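Local atomic coordinates of peptide synthetase NRPS type II-PCP (Streptomyces verticillus, PDB entry 4NEO), a protein that belongs to the peptidyl carrier proteins of nonribosomal peptide synthetases, small helical-bundle proteins of the phosphopantetheine-attachment family, here as a free-standing type II member. Residues A16-I21 / T75-T80. Residues are numbered along the deposited sequence; the frame is centred on the assembly and turned at random.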
# COMPACT_ATOMS: atom_id res chain seq x y z
N ALA A 16 10.83 -3.41 -0.42
CA ALA A 16 10.55 -3.50 -1.85
C ALA A 16 9.07 -3.44 -2.11
O ALA A 16 8.64 -2.73 -3.03
CB ALA A 16 11.13 -4.77 -2.45
N LEU A 17 8.27 -4.12 -1.30
CA LEU A 17 6.83 -4.03 -1.48
C LEU A 17 6.32 -2.61 -1.20
O LEU A 17 5.47 -2.08 -1.91
CB LEU A 17 6.10 -5.04 -0.59
CG LEU A 17 4.56 -4.99 -0.66
CD1 LEU A 17 4.03 -5.29 -2.05
CD2 LEU A 17 4.02 -6.04 0.31
N GLU A 18 6.82 -2.02 -0.13
CA GLU A 18 6.42 -0.69 0.26
C GLU A 18 6.68 0.35 -0.85
O GLU A 18 5.83 1.20 -1.06
CB GLU A 18 7.16 -0.25 1.53
CG GLU A 18 6.69 1.07 2.11
CD GLU A 18 7.54 1.47 3.32
OE1 GLU A 18 7.18 1.14 4.43
OE2 GLU A 18 8.58 2.08 3.16
N ARG A 19 7.83 0.27 -1.49
CA ARG A 19 8.19 1.11 -2.63
C ARG A 19 7.11 1.02 -3.70
O ARG A 19 6.60 2.03 -4.19
CB ARG A 19 9.49 0.60 -3.25
CG ARG A 19 10.78 1.40 -3.10
CD ARG A 19 11.59 1.05 -4.38
NE ARG A 19 10.97 -0.14 -4.99
CZ ARG A 19 11.49 -1.36 -4.98
NH1 ARG A 19 10.77 -2.36 -5.41
NH2 ARG A 19 12.68 -1.56 -4.48
N ASP A 20 6.77 -0.20 -4.09
CA ASP A 20 5.78 -0.42 -5.14
C ASP A 20 4.39 0.06 -4.74
O ASP A 20 3.67 0.60 -5.56
CB ASP A 20 5.71 -1.89 -5.58
CG ASP A 20 6.94 -2.34 -6.44
OD1 ASP A 20 7.79 -1.53 -6.84
OD2 ASP A 20 7.02 -3.56 -6.70
N ILE A 21 3.96 -0.21 -3.50
CA ILE A 21 2.65 0.27 -3.07
C ILE A 21 2.65 1.82 -3.07
O ILE A 21 1.69 2.43 -3.56
CB ILE A 21 2.25 -0.32 -1.70
CG1 ILE A 21 2.01 -1.81 -1.87
CG2 ILE A 21 1.03 0.37 -1.13
CD1 ILE A 21 1.68 -2.54 -0.56
N THR A 75 -2.12 4.14 5.80
CA THR A 75 -0.83 4.61 5.29
C THR A 75 -0.26 3.55 4.36
O THR A 75 -0.68 2.37 4.39
CB THR A 75 0.18 4.94 6.38
OG1 THR A 75 0.56 3.74 7.08
CG2 THR A 75 -0.41 5.98 7.35
N VAL A 76 0.67 3.97 3.52
CA VAL A 76 1.35 3.03 2.66
C VAL A 76 2.11 2.01 3.51
O VAL A 76 2.06 0.81 3.21
CB VAL A 76 2.35 3.75 1.75
CG1 VAL A 76 3.40 2.79 1.19
CG2 VAL A 76 1.66 4.56 0.65
N ALA A 77 2.86 2.47 4.53
CA ALA A 77 3.62 1.51 5.40
C ALA A 77 2.71 0.51 6.15
O ALA A 77 3.05 -0.66 6.29
CB ALA A 77 4.48 2.24 6.40
N GLY A 78 1.58 1.00 6.64
CA GLY A 78 0.58 0.21 7.34
C GLY A 78 0.02 -0.84 6.42
O GLY A 78 -0.04 -2.00 6.77
N MSE A 79 -0.36 -0.43 5.21
CA MSE A 79 -0.92 -1.33 4.22
C MSE A 79 0.07 -2.37 3.84
O MSE A 79 -0.27 -3.56 3.70
CB MSE A 79 -1.45 -0.57 3.03
CG MSE A 79 -2.07 -1.50 1.96
SE MSE A 79 -2.88 -0.36 0.54
CE MSE A 79 -3.88 -1.82 -0.23
N THR A 80 1.32 -1.94 3.64
CA THR A 80 2.41 -2.84 3.29
C THR A 80 2.55 -3.95 4.33
O THR A 80 2.65 -5.14 4.01
CB THR A 80 3.74 -2.04 3.16
OG1 THR A 80 3.60 -1.14 2.05
CG2 THR A 80 4.90 -2.98 2.87
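Thr80 presses against the backbone of Glu18, and this meeting shows how two helix segments can pack closely with no hydrogen bond between them. Thr80 OG1 lies 3.4 Å from Glu18 CA and also meets Ile21 CD1. Thr80 CG2, anti to its own backbone nitrogen, settles 3.7 Å from Glu18 N, with Glu18 CB close by, and also touches Leu17. With chi1 at -65°, Thr80 OG1 turns back along its own helix and donates to Val76 O over 2.7 Å. It arrives above the carbonyl plane, on the face opposite the one met by Thr80 N, so two donors grip one oxygen.

Beside this threonine, Val76 CG1 fits against Glu18 CG and Glu18 O, and Ile21 CG2 packs on Val76 CG1 at 4.1 Å and on the selenium of Met79, modelled as selenomethionine. The extended Glu18 chain crosses Val76 at roughly a right angle and brings Glu18 OE1 to 3.5 Å from Ala77 CB; the same oxygen forms a salt bridge with Arg14, one turn back.

Further out, Thr75 N-caps helix 76-86, its OG1 accepting from Gly78 N at 3.0 Å, while Trp25 and helices 54-61 and 67-73 surround Met79. The contact thus joins the first and last helices of the carrier-protein bundle, at 127° between the local axes, through van der Waals packing of methyl groups and aliphatic chain, with the buried threonine hydroxyl satisfied inside its own helix.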